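Local coordinates for SusD superfamily protein (Parabacteroides distasonis, PDB 3OTN) that is probably an outer-membrane nutrient-binding protein of the SusD family, with carbohydrate as the likely ligand, at residues Y335-K338 against F339-Q342; K289-V292 against E293-E296. One frame throughout, in Å; residues are numbered along the deposited sequence.

Both interactions are local turns within the SusD family region, with centres about 17 Å apart and nearest atoms about 6 Å apart. Interaction 1 (335-342) is buried: it leaves strand 334-336 through a turn held by a backbone bond, a bridging water and stacked aromatic side chains. Interaction 2 (289-296) comprises the short helix 289-292 and the turn that leaves it, and is only partly buried; an exposed salt bridge and a serine hydroxyl join a phenylalanine pair there. Two outside links draw the sites together. Glu293 of interaction 2 bonds through OE2 to the hydroxyl of Tyr334 on strand 334-336, and Cys419 both touches Phe291 and accepts a bond from Lys338 NZ.

Interaction 1 of 2, residues Y335-K338 against F339-Q342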
ATOM      1  N   TYR A 335      16.524   3.496 -12.051  1.00 21.63           N
ATOM      2  CA  TYR A 335      15.084   3.671 -12.109  1.00 21.41           C
ATOM      3  C   TYR A 335      14.397   2.390 -11.660  1.00 19.44           C
ATOM      4  O   TYR A 335      14.982   1.291 -11.748  1.00 21.93           O
ATOM      5  CB  TYR A 335      14.674   4.055 -13.517  1.00 23.09           C
ATOM      6  CG  TYR A 335      15.220   5.407 -13.898  1.00 23.50           C
ATOM      7  CD1 TYR A 335      14.479   6.566 -13.643  1.00 22.46           C
ATOM      8  CD2 TYR A 335      16.502   5.544 -14.455  1.00 25.08           C
ATOM      9  CE1 TYR A 335      14.995   7.842 -13.947  1.00 22.23           C
ATOM     10  CE2 TYR A 335      17.027   6.817 -14.762  1.00 23.88           C
ATOM     11  CZ  TYR A 335      16.264   7.954 -14.510  1.00 24.03           C
ATOM     12  OH  TYR A 335      16.752   9.203 -14.816  1.00 31.41           O
ATOM     13  N   ILE A 336      13.174   2.538 -11.161  1.00 19.11           N
ATOM     14  CA  ILE A 336      12.375   1.398 -10.746  1.00 20.07           C
ATOM     15  C   ILE A 336      11.817   0.645 -11.946  1.00 20.10           C
ATOM     16  O   ILE A 336      11.080   1.200 -12.748  1.00 21.82           O
ATOM     17  CB  ILE A 336      11.257   1.794  -9.776  1.00 19.96           C
ATOM     18  CG1 ILE A 336      11.880   2.289  -8.457  1.00 21.60           C
ATOM     19  CG2 ILE A 336      10.366   0.543  -9.517  1.00 14.18           C
ATOM     20  CD1 ILE A 336      11.062   3.369  -7.682  1.00 17.64           C
ATOM     21  N   TYR A 337      12.215  -0.623 -12.041  1.00 21.87           N
ATOM     22  CA  TYR A 337      11.763  -1.589 -13.036  1.00 22.18           C
ATOM     23  C   TYR A 337      10.737  -2.572 -12.472  1.00 21.33           C
ATOM     24  O   TYR A 337      10.113  -3.314 -13.234  1.00 19.07           O
ATOM     25  CB  TYR A 337      12.972  -2.408 -13.531  1.00 23.44           C
ATOM     26  CG  TYR A 337      12.821  -3.076 -14.871  1.00 24.48           C
ATOM     27  CD1 TYR A 337      12.679  -2.327 -16.039  1.00 22.44           C
ATOM     28  CD2 TYR A 337      12.834  -4.480 -14.989  1.00 20.46           C
ATOM     29  CE1 TYR A 337      12.564  -2.956 -17.297  1.00 21.97           C
ATOM     30  CE2 TYR A 337      12.706  -5.097 -16.251  1.00 22.42           C
ATOM     31  CZ  TYR A 337      12.587  -4.330 -17.388  1.00 21.67           C
ATOM     32  OH  TYR A 337      12.468  -4.937 -18.621  1.00 23.97           O
ATOM     33  N   LYS A 338      10.524  -2.543 -11.153  1.00 21.12           N
ATOM     34  CA  LYS A 338       9.648  -3.513 -10.445  1.00 21.56           C
ATOM     35  C   LYS A 338       8.236  -3.659 -11.046  1.00 20.13           C
ATOM     36  O   LYS A 338       7.656  -4.760 -11.067  1.00 19.70           O
ATOM     37  CB  LYS A 338       9.593  -3.098  -8.981  1.00 24.16           C
ATOM     38  CG  LYS A 338       9.036  -4.057  -8.018  1.00 31.72           C
ATOM     39  CD  LYS A 338       9.362  -3.592  -6.596  1.00 28.81           C
ATOM     40  CE  LYS A 338       8.645  -4.434  -5.608  1.00 21.10           C
ATOM     41  NZ  LYS A 338       9.068  -4.202  -4.211  1.00 19.92           N
ATOM     42  N   PHE A 339       7.732  -2.574 -11.621  1.00 17.27           N
ATOM     43  CA  PHE A 339       6.367  -2.505 -12.155  1.00 20.06           C
ATOM     44  C   PHE A 339       6.326  -2.245 -13.661  1.00 17.05           C
ATOM     45  O   PHE A 339       5.346  -1.755 -14.159  1.00 20.54           O
ATOM     46  CB  PHE A 339       5.614  -1.411 -11.405  1.00 18.96           C
ATOM     47  CG  PHE A 339       5.748  -1.515  -9.900  1.00 21.25           C
ATOM     48  CD1 PHE A 339       5.273  -2.635  -9.231  1.00 24.46           C
ATOM     49  CD2 PHE A 339       6.358  -0.505  -9.158  1.00 22.51           C
ATOM     50  CE1 PHE A 339       5.370  -2.740  -7.840  1.00 28.01           C
ATOM     51  CE2 PHE A 339       6.464  -0.608  -7.765  1.00 20.68           C
ATOM     52  CZ  PHE A 339       5.956  -1.724  -7.117  1.00 19.08           C
ATOM     53  N   PHE A 340       7.368  -2.671 -14.369  1.00 17.99           N
ATOM     54  CA  PHE A 340       7.527  -2.423 -15.802  1.00 19.10           C
ATOM     55  C   PHE A 340       6.722  -3.443 -16.644  1.00 19.33           C
ATOM     56  O   PHE A 340       7.201  -4.518 -17.041  1.00 22.83           O
ATOM     57  CB  PHE A 340       9.023  -2.419 -16.113  1.00 20.05           C
ATOM     58  CG  PHE A 340       9.397  -1.866 -17.460  1.00 18.87           C
ATOM     59  CD1 PHE A 340       9.357  -2.668 -18.614  1.00 23.96           C
ATOM     60  CD2 PHE A 340       9.924  -0.577 -17.563  1.00 24.45           C
ATOM     61  CE1 PHE A 340       9.778  -2.143 -19.852  1.00 23.56           C
ATOM     62  CE2 PHE A 340      10.307  -0.064 -18.764  1.00 23.10           C
ATOM     63  CZ  PHE A 340      10.250  -0.853 -19.920  1.00 26.96           C
ATOM     64  N   ASP A 341       5.460  -3.096 -16.854  1.00 19.47           N
ATOM     65  CA  ASP A 341       4.543  -3.805 -17.757  1.00 19.70           C
ATOM     66  C   ASP A 341       5.086  -3.600 -19.160  1.00 19.13           C
ATOM     67  O   ASP A 341       4.820  -2.587 -19.815  1.00 20.44           O
ATOM     68  CB  ASP A 341       3.109  -3.261 -17.563  1.00 19.29           C
ATOM     69  CG  ASP A 341       2.063  -3.921 -18.493  1.00 21.43           C
ATOM     70  OD1 ASP A 341       2.410  -4.669 -19.437  1.00 16.49           O
ATOM     71  OD2 ASP A 341       0.869  -3.628 -18.290  1.00 17.74           O
ATOM     72  N   GLN A 342       5.857  -4.581 -19.607  1.00 19.23           N
ATOM     73  CA  GLN A 342       6.636  -4.468 -20.808  1.00 22.76           C
ATOM     74  C   GLN A 342       5.787  -4.332 -22.072  1.00 22.38           C
ATOM     75  O   GLN A 342       6.126  -3.552 -22.960  1.00 20.21           O
ATOM     76  CB  GLN A 342       7.587  -5.644 -20.946  1.00 24.77           C
ATOM     77  CG  GLN A 342       8.587  -5.461 -22.078  1.00 35.09           C
ATOM     78  CD  GLN A 342       9.812  -6.336 -21.917  1.00 52.65           C
ATOM     79  OE1 GLN A 342       9.692  -7.528 -21.582  1.00 47.17           O
ATOM     80  NE2 GLN A 342      11.009  -5.748 -22.132  1.00 43.99           N
TER
HETATM   81  O   HOH W   1       8.631  -0.052 -12.741  1.00 22.23           O
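Ile336 O accepts a 2.8 Å hydrogen bond from a water, which in turn accepts from Phe339 N at 2.9 Å. One residue further on, the chain reverses in a turn closed by Phe340 N donating to Tyr337 O at 3.0 Å, with the donor above the carbonyl plane. The same two residues pair their side chains: the rings form an offset stack, centroids 4.5 Å apart and planes at 26°, and Tyr337 CE1 reaches over the Phe340 face to within 3.4 Å of CG. Phe340 CB adds a CH-pi contact over the Tyr337 ring, because CG of Tyr337 stands anti to N (chi1 -158°), beside its own carbonyl carbon, which carries the ring toward Phe340. Lys338 is extended and runs alongside Phe339, its CG over one face of the Phe339 ring in a CH-pi contact, 4.0 Å from the centroid, while NZ goes on to Glu421 and to the carbonyls of Cys419 and Asp417. Were Phe339 an alanine, the Lys338 methylenes, Ile336 CG2 and the ring of Phe268 would probably each lose an apolar neighbour. The arrangement is a type I beta turn, Tyr337 to Phe340, followed by an inverse gamma turn centred on Phe340 and the Asp341 N-cap of helix 342-348.

Interaction 2 of 2, residues K289-V292 against E293-E296; sequences KEFV and ESFE
Lys289 starts out extended, CG anti to N, and then bends at its last two torsions (chi4 72°), while Glu293 sends CG back beside its own N (chi1 -65°); the two side chains therefore cross on the exposed side of the chain. They form an i to i+4 salt bridge at helix 289-292, just where the type I beta turn from Val292 to Phe295 takes the chain onward. Lys289 NZ donates to Glu293 OE1 at 3.0 Å, meeting the carboxylate on its syn side, and makes a weak second bond to OE2. That second oxygen also bonds to the hydroxyl of Tyr334, which is likely to limit how far the carboxylate can turn. The backbone repeats the same spacing through a hydrogen bond of 2.9 Å from Glu293 N to Lys289 O.

One carbonyl is gripped twice by a single residue. Phe291 O accepts from Ser294 N at 3.1 Å, with that donor well above the carbonyl plane, and from Ser294 OG at 2.6 Å, the hydroxyl lying closer to the plane. Chi1 of Ser294 (74°) sets OG between N and the carbonyl carbon and so directs it back to the helix. A bound acetate, probably from the crystallisation liquor, lies about 4 Å from this side chain.

On the buried side Phe295, which also meets the ring of Phe416, turns its edge to the face of Phe291 in a T-shaped pair with centroids 5.2 Å apart. Phe295 CE1 sits over the rim of that face, 3.7 Å from Phe291 CE2.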
ATOM      1  N   LYS A 289      19.934   6.567  -5.194  1.00 25.44           N
ATOM      2  CA  LYS A 289      21.198   5.835  -5.323  1.00 24.56           C
ATOM      3  C   LYS A 289      21.588   5.172  -3.988  1.00 22.52           C
ATOM      4  O   LYS A 289      22.000   4.041  -3.973  1.00 23.28           O
ATOM      5  CB  LYS A 289      22.284   6.819  -5.806  1.00 26.96           C
ATOM      6  CG  LYS A 289      23.750   6.359  -5.719  1.00 38.50           C
ATOM      7  CD  LYS A 289      24.710   7.556  -5.989  1.00 43.32           C
ATOM      8  CE  LYS A 289      26.027   7.442  -5.189  1.00 47.28           C
ATOM      9  NZ  LYS A 289      26.937   6.378  -5.688  1.00 46.96           N
ATOM     10  N   GLU A 290      21.413   5.879  -2.874  1.00 25.80           N
ATOM     11  CA  GLU A 290      21.751   5.381  -1.513  1.00 26.59           C
ATOM     12  C   GLU A 290      20.938   4.157  -1.074  1.00 24.96           C
ATOM     13  O   GLU A 290      21.476   3.232  -0.450  1.00 24.97           O
ATOM     14  CB  GLU A 290      21.584   6.487  -0.441  1.00 27.55           C
ATOM     15  CG  GLU A 290      22.566   7.674  -0.543  1.00 25.82           C
ATOM     16  CD  GLU A 290      22.109   8.784  -1.509  1.00 38.07           C
ATOM     17  OE1 GLU A 290      21.131   8.587  -2.297  1.00 29.48           O
ATOM     18  OE2 GLU A 290      22.753   9.843  -1.484  1.00 41.10           O
ATOM     19  N   PHE A 291      19.645   4.132  -1.406  1.00 22.90           N
ATOM     20  CA  PHE A 291      18.845   2.955  -1.131  1.00 21.75           C
ATOM     21  C   PHE A 291      19.240   1.790  -2.003  1.00 20.67           C
ATOM     22  O   PHE A 291      19.369   0.663  -1.509  1.00 20.12           O
ATOM     23  CB  PHE A 291      17.353   3.217  -1.271  1.00 20.42           C
ATOM     24  CG  PHE A 291      16.499   2.016  -0.935  1.00 22.02           C
ATOM     25  CD1 PHE A 291      16.580   1.423   0.315  1.00 23.16           C
ATOM     26  CD2 PHE A 291      15.636   1.466  -1.885  1.00 19.78           C
ATOM     27  CE1 PHE A 291      15.786   0.309   0.638  1.00 27.78           C
ATOM     28  CE2 PHE A 291      14.852   0.358  -1.587  1.00 22.86           C
ATOM     29  CZ  PHE A 291      14.914  -0.222  -0.315  1.00 25.26           C
ATOM     30  N   VAL A 292      19.416   2.038  -3.299  1.00 21.68           N
ATOM     31  CA  VAL A 292      19.774   0.956  -4.212  1.00 20.59           C
ATOM     32  C   VAL A 292      21.096   0.329  -3.756  1.00 22.96           C
ATOM     33  O   VAL A 292      21.232  -0.907  -3.705  1.00 25.61           O
ATOM     34  CB  VAL A 292      19.830   1.445  -5.666  1.00 21.98           C
ATOM     35  CG1 VAL A 292      20.463   0.383  -6.595  1.00 22.75           C
ATOM     36  CG2 VAL A 292      18.407   1.828  -6.152  1.00 23.68           C
ATOM     37  N   GLU A 293      22.055   1.173  -3.368  1.00 23.21           N
ATOM     38  CA  GLU A 293      23.388   0.686  -2.997  1.00 25.24           C
ATOM     39  C   GLU A 293      23.438   0.081  -1.577  1.00 26.18           C
ATOM     40  O   GLU A 293      24.472  -0.422  -1.195  1.00 26.38           O
ATOM     41  CB  GLU A 293      24.425   1.797  -3.220  1.00 26.31           C
ATOM     42  CG  GLU A 293      24.482   2.105  -4.739  1.00 31.75           C
ATOM     43  CD  GLU A 293      25.457   3.170  -5.168  1.00 36.68           C
ATOM     44  OE1 GLU A 293      26.041   3.837  -4.294  1.00 33.95           O
ATOM     45  OE2 GLU A 293      25.630   3.303  -6.410  1.00 37.08           O
ATOM     46  N   SER A 294      22.320   0.130  -0.827  1.00 25.05           N
ATOM     47  CA  SER A 294      22.212  -0.464   0.525  1.00 26.42           C
ATOM     48  C   SER A 294      21.885  -1.955   0.567  1.00 27.33           C
ATOM     49  O   SER A 294      21.987  -2.572   1.628  1.00 25.18           O
ATOM     50  CB  SER A 294      21.160   0.281   1.371  1.00 27.60           C
ATOM     51  OG  SER A 294      19.820  -0.003   1.012  1.00 22.38           O
ATOM     52  N   PHE A 295      21.437  -2.515  -0.558  1.00 27.31           N
ATOM     53  CA  PHE A 295      21.141  -3.939  -0.656  1.00 28.02           C
ATOM     54  C   PHE A 295      22.428  -4.749  -0.482  1.00 29.84           C
ATOM     55  O   PHE A 295      23.491  -4.309  -0.876  1.00 27.66           O
ATOM     56  CB  PHE A 295      20.539  -4.311  -2.015  1.00 28.96           C
ATOM     57  CG  PHE A 295      19.097  -3.915  -2.189  1.00 20.67           C
ATOM     58  CD1 PHE A 295      18.732  -2.579  -2.294  1.00 20.61           C
ATOM     59  CD2 PHE A 295      18.111  -4.894  -2.365  1.00 25.33           C
ATOM     60  CE1 PHE A 295      17.411  -2.216  -2.495  1.00 24.85           C
ATOM     61  CE2 PHE A 295      16.787  -4.537  -2.566  1.00 21.33           C
ATOM     62  CZ  PHE A 295      16.436  -3.205  -2.637  1.00 24.42           C
ATOM     63  N   GLU A 296      22.281  -5.949   0.061  1.00 28.88           N
ATOM     64  CA  GLU A 296      23.378  -6.867   0.276  1.00 33.60           C
ATOM     65  C   GLU A 296      24.091  -7.151  -1.063  1.00 32.76           C
ATOM     66  O   GLU A 296      23.451  -7.179  -2.138  1.00 30.10           O
ATOM     67  CB  GLU A 296      22.817  -8.145   0.909  1.00 33.45           C
ATOM     68  CG  GLU A 296      23.816  -9.004   1.697  1.00 42.41           C
ATOM     69  CD  GLU A 296      23.123 -10.125   2.463  1.00 43.53           C
ATOM     70  OE1 GLU A 296      21.976  -9.930   2.959  1.00 35.80           O
ATOM     71  OE2 GLU A 296      23.730 -11.210   2.582  1.00 47.50           O
TER
HETATM   72  O   HOH W   2      23.528  -2.885  -3.726  1.00 45.44           O